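Local structure of peptidylprolyl Isomerase (Naegleria fowleri, 6B4P) at residues 13-23 with 93-101. The protein probably catalyses the cis-trans isomerisation of peptide bonds preceding proline, as an FKBP-type peptidylprolyl isomerase. Numbering follows the deposited sequence. Where two conformers were deposited one is given.
Sequences WIPISQDQRLK and YFEIPSDYA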
ATOM      1  N   TRP A  13      -6.641 -14.017  -1.040  1.00 26.02           N
ATOM      2  CA  TRP A  13      -5.841 -13.202  -0.129  1.00 23.47           C
ATOM      3  C   TRP A  13      -4.522 -13.892   0.210  1.00 28.35           C
ATOM      4  O   TRP A  13      -4.486 -15.090   0.508  1.00 31.00           O
ATOM      5  CB  TRP A  13      -6.617 -12.908   1.156  1.00 21.83           C
ATOM      6  CG  TRP A  13      -7.743 -11.945   1.007  1.00 23.38           C
ATOM      7  CD1 TRP A  13      -9.082 -12.216   1.133  1.00 22.61           C
ATOM      8  CD2 TRP A  13      -7.643 -10.546   0.731  1.00 19.98           C
ATOM      9  NE1 TRP A  13      -9.815 -11.067   0.949  1.00 21.44           N
ATOM     10  CE2 TRP A  13      -8.959 -10.030   0.689  1.00 18.05           C
ATOM     11  CE3 TRP A  13      -6.569  -9.678   0.495  1.00 17.93           C
ATOM     12  CZ2 TRP A  13      -9.226  -8.684   0.440  1.00 18.29           C
ATOM     13  CZ3 TRP A  13      -6.838  -8.332   0.250  1.00 20.16           C
ATOM     14  CH2 TRP A  13      -8.162  -7.854   0.218  1.00 21.16           C
ATOM     15  N   ILE A  14      -3.440 -13.127   0.145  1.00 24.32           N
ATOM     16  CA  ILE A  14      -2.082 -13.553   0.474  1.00 25.85           C
ATOM     17  C   ILE A  14      -1.673 -12.822   1.748  1.00 25.48           C
ATOM     18  O   ILE A  14      -1.595 -11.590   1.740  1.00 22.84           O
ATOM     19  CB  ILE A  14      -1.103 -13.233  -0.668  1.00 28.24           C
ATOM     20  CG1 ILE A  14      -1.528 -13.938  -1.956  1.00 30.32           C
ATOM     21  CG2 ILE A  14       0.326 -13.605  -0.281  1.00 32.86           C
ATOM     22  CD1 ILE A  14      -0.852 -13.395  -3.193  1.00 32.04           C
ATOM     23  N   PRO A  15      -1.405 -13.521   2.851  1.00 26.72           N
ATOM     24  CA  PRO A  15      -0.988 -12.828   4.076  1.00 26.20           C
ATOM     25  C   PRO A  15       0.413 -12.248   3.948  1.00 27.26           C
ATOM     26  O   PRO A  15       1.309 -12.860   3.360  1.00 29.72           O
ATOM     27  CB  PRO A  15      -1.034 -13.930   5.147  1.00 34.33           C
ATOM     28  CG  PRO A  15      -1.786 -15.075   4.519  1.00 39.61           C
ATOM     29  CD  PRO A  15      -1.516 -14.974   3.053  1.00 35.54           C
ATOM     30  N   ILE A  16       0.595 -11.056   4.513  1.00 24.84           N
ATOM     31  CA  ILE A  16       1.879 -10.359   4.522  1.00 25.12           C
ATOM     32  C   ILE A  16       2.473 -10.321   5.923  1.00 24.95           C
ATOM     33  O   ILE A  16       3.646 -10.641   6.122  1.00 28.96           O
ATOM     34  CB  ILE A  16       1.735  -8.931   3.954  1.00 23.44           C
ATOM     35  CG1 ILE A  16       1.277  -8.975   2.505  1.00 27.79           C
ATOM     36  CG2 ILE A  16       3.064  -8.180   4.047  1.00 26.03           C
ATOM     37  CD1 ILE A  16       0.825  -7.640   2.018  1.00 28.38           C
ATOM     38  N   SER A  17       1.671  -9.937   6.907  1.00 24.64           N
ATOM     39  CA  SER A  17       2.118  -9.864   8.288  1.00 27.21           C
ATOM     40  C   SER A  17       1.993 -11.217   8.976  1.00 30.20           C
ATOM     41  O   SER A  17       1.256 -12.104   8.537  1.00 29.66           O
ATOM     42  CB  SER A  17       1.311  -8.827   9.057  1.00 24.72           C
ATOM     43  OG  SER A  17      -0.069  -9.171   9.048  1.00 21.93           O
ATOM     44  N   GLN A  18       2.714 -11.353  10.093  1.00 35.90           N
ATOM     45  CA  GLN A  18       2.727 -12.619  10.817  1.00 36.94           C
ATOM     46  C   GLN A  18       1.335 -12.996  11.310  1.00 38.90           C
ATOM     47  O   GLN A  18       0.951 -14.171  11.264  1.00 37.41           O
ATOM     48  CB  GLN A  18       3.711 -12.544  11.984  1.00 44.22           C
ATOM     49  N   ASP A  19       0.557 -12.018  11.774  1.00 33.74           N
ATOM     50  CA  ASP A  19      -0.798 -12.310  12.229  1.00 30.86           C
ATOM     51  C   ASP A  19      -1.780 -12.488  11.078  1.00 32.21           C
ATOM     52  O   ASP A  19      -2.968 -12.716  11.331  1.00 32.28           O
ATOM     53  CB  ASP A  19      -1.290 -11.213  13.189  1.00 29.09           C
ATOM     54  CG  ASP A  19      -1.378  -9.832  12.531  1.00 27.56           C
ATOM     55  OD1 ASP A  19      -1.404  -9.725  11.287  1.00 25.23           O
ATOM     56  OD2 ASP A  19      -1.424  -8.834  13.282  1.00 31.28           O
ATOM     57  N   GLN A  20      -1.311 -12.367   9.835  1.00 28.27           N
ATOM     58  CA  GLN A  20      -2.062 -12.585   8.601  1.00 29.04           C
ATOM     59  C   GLN A  20      -3.145 -11.542   8.358  1.00 30.38           C
ATOM     60  O   GLN A  20      -3.905 -11.667   7.388  1.00 31.95           O
ATOM     61  CB  GLN A  20      -2.689 -13.983   8.559  1.00 34.75           C
ATOM     62  CG  GLN A  20      -1.686 -15.113   8.717  1.00 45.77           C
ATOM     63  CD  GLN A  20      -2.280 -16.453   8.366  1.00 58.02           C
ATOM     64  OE1 GLN A  20      -1.699 -17.218   7.599  1.00 72.77           O
ATOM     65  NE2 GLN A  20      -3.449 -16.749   8.926  1.00 62.84           N
ATOM     66  N   ARG A  21      -3.220 -10.498   9.184  1.00 22.64           N
ATOM     67  CA  ARG A  21      -4.290  -9.519   9.037  0.68 18.42           C
ATOM     68  C   ARG A  21      -3.970  -8.456   7.992  1.00 20.02           C
ATOM     69  O   ARG A  21      -4.891  -7.875   7.412  1.00 19.92           O
ATOM     70  CB  ARG A  21      -4.591  -8.880  10.390  0.68 19.70           C
ATOM     71  CG  ARG A  21      -5.242  -9.864  11.356  0.68 23.94           C
ATOM     72  CD  ARG A  21      -5.345  -9.327  12.774  0.68 27.15           C
ATOM     73  NE  ARG A  21      -6.064  -8.060  12.837  0.68 24.66           N
ATOM     74  CZ  ARG A  21      -5.501  -6.898  13.152  0.68 25.66           C
ATOM     75  NH1 ARG A  21      -6.232  -5.792  13.184  0.68 21.60           N
ATOM     76  NH2 ARG A  21      -4.204  -6.845  13.440  0.68 27.11           N
ATOM     77  N   LEU A  22      -2.691  -8.183   7.742  1.00 16.97           N
ATOM     78  CA  LEU A  22      -2.267  -7.383   6.599  1.00 14.86           C
ATOM     79  C   LEU A  22      -2.108  -8.346   5.430  1.00 16.87           C
ATOM     80  O   LEU A  22      -1.348  -9.315   5.526  1.00 18.46           O
ATOM     81  CB  LEU A  22      -0.946  -6.665   6.881  1.00 15.77           C
ATOM     82  CG  LEU A  22      -0.285  -5.893   5.731  1.00 14.93           C
ATOM     83  CD1 LEU A  22      -1.094  -4.645   5.424  1.00 17.46           C
ATOM     84  CD2 LEU A  22       1.157  -5.534   6.077  1.00 18.63           C
ATOM     85  N   LYS A  23      -2.831  -8.106   4.339  1.00 17.08           N
ATOM     86  CA  LYS A  23      -2.897  -9.114   3.289  1.00 15.83           C
ATOM     87  C   LYS A  23      -3.151  -8.442   1.952  1.00 15.60           C
ATOM     88  O   LYS A  23      -3.611  -7.299   1.896  1.00 14.86           O
ATOM     89  CB  LYS A  23      -3.991 -10.133   3.601  1.00 18.30           C
ATOM     90  CG  LYS A  23      -5.355  -9.485   3.795  1.00 18.25           C
ATOM     91  CD  LYS A  23      -6.410 -10.474   4.237  1.00 21.93           C
ATOM     92  CE  LYS A  23      -7.743  -9.770   4.296  1.00 24.81           C
ATOM     93  NZ  LYS A  23      -8.873 -10.729   4.372  1.00 30.21           N
ATOM     94  N   TYR A  93      -3.850  -5.440  -4.405  1.00 15.61           N
ATOM     95  CA  TYR A  93      -4.929  -4.880  -3.600  1.00 14.26           C
ATOM     96  C   TYR A  93      -4.707  -5.297  -2.156  1.00 13.03           C
ATOM     97  O   TYR A  93      -4.604  -6.491  -1.868  1.00 17.17           O
ATOM     98  CB  TYR A  93      -6.269  -5.392  -4.120  1.00 15.09           C
ATOM     99  CG  TYR A  93      -7.499  -4.833  -3.457  1.00 16.44           C
ATOM    100  CD1 TYR A  93      -7.766  -3.466  -3.467  1.00 18.60           C
ATOM    101  CD2 TYR A  93      -8.424  -5.676  -2.863  1.00 20.97           C
ATOM    102  CE1 TYR A  93      -8.920  -2.963  -2.892  1.00 19.36           C
ATOM    103  CE2 TYR A  93      -9.569  -5.180  -2.280  1.00 22.35           C
ATOM    104  CZ  TYR A  93      -9.811  -3.825  -2.297  1.00 18.63           C
ATOM    105  OH  TYR A  93     -10.967  -3.340  -1.726  1.00 21.87           O
ATOM    106  N   PHE A  94      -4.609  -4.319  -1.264  1.00 12.76           N
ATOM    107  CA  PHE A  94      -4.236  -4.549   0.124  1.00 13.03           C
ATOM    108  C   PHE A  94      -5.380  -4.215   1.064  1.00 14.46           C
ATOM    109  O   PHE A  94      -6.025  -3.173   0.929  1.00 15.73           O
ATOM    110  CB  PHE A  94      -3.028  -3.690   0.517  1.00 14.74           C
ATOM    111  CG  PHE A  94      -1.757  -4.053  -0.186  1.00 13.20           C
ATOM    112  CD1 PHE A  94      -0.805  -4.839   0.442  1.00 15.45           C
ATOM    113  CD2 PHE A  94      -1.494  -3.578  -1.466  1.00 14.09           C
ATOM    114  CE1 PHE A  94       0.394  -5.159  -0.208  1.00 16.26           C
ATOM    115  CE2 PHE A  94      -0.287  -3.893  -2.110  1.00 17.19           C
ATOM    116  CZ  PHE A  94       0.646  -4.684  -1.476  1.00 14.69           C
ATOM    117  N   GLU A  95      -5.606  -5.091   2.040  1.00 13.36           N
ATOM    118  CA  GLU A  95      -6.402  -4.766   3.214  1.00 12.94           C
ATOM    119  C   GLU A  95      -5.450  -4.427   4.349  1.00 15.59           C
ATOM    120  O   GLU A  95      -4.629  -5.268   4.742  1.00 13.90           O
ATOM    121  CB  GLU A  95      -7.306  -5.928   3.600  1.00 13.02           C
ATOM    122  CG  GLU A  95      -8.201  -5.592   4.772  1.00 13.42           C
ATOM    123  CD  GLU A  95      -9.351  -6.566   4.933  1.00 17.05           C
ATOM    124  OE1 GLU A  95     -10.138  -6.737   3.975  1.00 18.84           O
ATOM    125  OE2 GLU A  95      -9.436  -7.193   6.004  1.00 20.04           O
ATOM    126  N   ILE A  96      -5.566  -3.220   4.887  1.00 12.57           N
ATOM    127  CA  ILE A  96      -4.624  -2.705   5.868  1.00 12.44           C
ATOM    128  C   ILE A  96      -5.388  -2.349   7.137  1.00 12.50           C
ATOM    129  O   ILE A  96      -5.983  -1.276   7.233  1.00 14.64           O
ATOM    130  CB  ILE A  96      -3.859  -1.490   5.319  1.00 12.75           C
ATOM    131  CG1 ILE A  96      -3.164  -1.869   4.008  1.00 12.73           C
ATOM    132  CG2 ILE A  96      -2.820  -1.021   6.326  1.00 14.50           C
ATOM    133  CD1 ILE A  96      -2.135  -0.843   3.517  1.00 15.62           C
ATOM    134  N   PRO A  97      -5.363  -3.218   8.151  1.00 14.68           N
ATOM    135  CA  PRO A  97      -6.002  -2.892   9.431  1.00 15.79           C
ATOM    136  C   PRO A  97      -5.449  -1.607  10.029  1.00 15.31           C
ATOM    137  O   PRO A  97      -4.338  -1.162   9.722  1.00 14.27           O
ATOM    138  CB  PRO A  97      -5.673  -4.107  10.315  1.00 18.73           C
ATOM    139  CG  PRO A  97      -5.371  -5.220   9.335  1.00 19.57           C
ATOM    140  CD  PRO A  97      -4.711  -4.542   8.177  1.00 14.61           C
ATOM    141  N   SER A  98      -6.260  -1.008  10.909  1.00 19.20           N
ATOM    142  CA  SER A  98      -5.902   0.277  11.494  1.00 17.33           C
ATOM    143  C   SER A  98      -4.576   0.206  12.243  1.00 19.16           C
ATOM    144  O   SER A  98      -3.807   1.178  12.227  1.00 17.62           O
ATOM    145  CB  SER A  98      -7.023   0.768  12.417  1.00 21.17           C
ATOM    146  OG  SER A  98      -7.205  -0.099  13.520  1.00 23.91           O
ATOM    147  N   ASP A  99      -4.266  -0.936  12.857  1.00 20.81           N
ATOM    148  CA  ASP A  99      -2.988  -1.021  13.553  1.00 20.74           C
ATOM    149  C   ASP A  99      -1.805  -1.154  12.598  1.00 19.57           C
ATOM    150  O   ASP A  99      -0.658  -1.171  13.070  1.00 24.94           O
ATOM    151  CB  ASP A  99      -2.992  -2.164  14.581  1.00 25.16           C
ATOM    152  CG  ASP A  99      -3.374  -3.510  13.994  1.00 28.83           C
ATOM    153  OD1 ASP A  99      -4.198  -3.567  13.068  1.00 29.88           O
ATOM    154  OD2 ASP A  99      -2.862  -4.536  14.495  1.00 38.99           O
ATOM    155  N   TYR A 100      -2.052  -1.251  11.291  1.00 15.41           N
ATOM    156  CA  TYR A 100      -1.011  -1.136  10.277  1.00 14.83           C
ATOM    157  C   TYR A 100      -1.127   0.177   9.518  1.00 15.04           C
ATOM    158  O   TYR A 100      -0.417   0.379   8.526  1.00 15.23           O
ATOM    159  CB  TYR A 100      -1.061  -2.322   9.297  1.00 14.83           C
ATOM    160  CG  TYR A 100      -0.685  -3.650   9.911  1.00 15.68           C
ATOM    161  CD1 TYR A 100       0.604  -4.153   9.795  1.00 18.74           C
ATOM    162  CD2 TYR A 100      -1.618  -4.396  10.625  1.00 15.19           C
ATOM    163  CE1 TYR A 100       0.949  -5.371  10.368  1.00 22.60           C
ATOM    164  CE2 TYR A 100      -1.282  -5.603  11.187  1.00 21.46           C
ATOM    165  CZ  TYR A 100       0.002  -6.084  11.063  1.00 22.67           C
ATOM    166  OH  TYR A 100       0.326  -7.292  11.635  1.00 27.61           O
ATOM    167  N   ALA A 101      -2.035   1.059   9.943  1.00 14.69           N
ATOM    168  CA  ALA A 101      -2.255   2.324   9.251  1.00 14.51           C
ATOM    169  C   ALA A 101      -2.162   3.461  10.264  1.00 14.74           C
ATOM    170  O   ALA A 101      -1.100   3.669  10.857  1.00 18.09           O
ATOM    171  CB  ALA A 101      -3.602   2.316   8.518  1.00 16.48           C
TER
HETATM  172  O   HOH W   1       1.689  -9.580  12.714  1.00 33.50           O
HETATM  173  O   HOH W   2      -7.455  -8.238   7.705  1.00 25.46           O
HETATM  174  O   HOH W   3     -11.089  -9.160   3.585  1.00 17.39           O
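Leu22 lays its CB over the centre of the Tyr100 ring, 4.1 Å from the centroid and 7° off the ring normal, a CH-pi contact over one face. Leu22 CG, anti to the backbone N (chi1 174°), carries its methyls to different partners: CD2 lies 4.0 Å from Tyr100 CD1, while CD1 runs alongside Ile96 and meets its CG1 at 3.7 Å. Leu81 of helix 77-84 packs on both Leu22 and Tyr100. The CD1 tip of Ile16 meets the edge of the Phe94 ring. Beside this core the backbones pair: Glu95 N donates to Lys23 O at 3.0 Å, and Lys23 N returns a weak bond to Glu95 O. Strand 23-26 thereby joins strand 91-96 in the antiparallel sheet of the FKBP fold, and strand 14-15 extends it. Lys23 and Glu95 share one face of this sheet; Lys23 sets CE over the Trp13 ring, and water 3 links Lys23 NZ to Glu95 OE1. Beyond the strand, at the polar edge, Arg21 passes one guanidinium face over Pro97 CG and grips Asp99 end-on. Arg21 NH2 donates to the syn lone pair of Asp99 OD2 at 2.9 Å, nearly in the guanidinium plane, and Arg21 NH1 to Asp99 OD1 at 3.0 Å, somewhat out of it. A weak bond from Arg21 NH2 to Asp19 OD2 brings in a second carboxylate. Asp19 OD1 closes an Asx turn with Arg21 N and accepts a hydrogen bond from Ser17 OG on the opposite face of its plane, both restraining the carboxylate. Tyr100 OH stands 2.9 Å from Asp19 OD2 and 3.0 Å from Asp19 OD1.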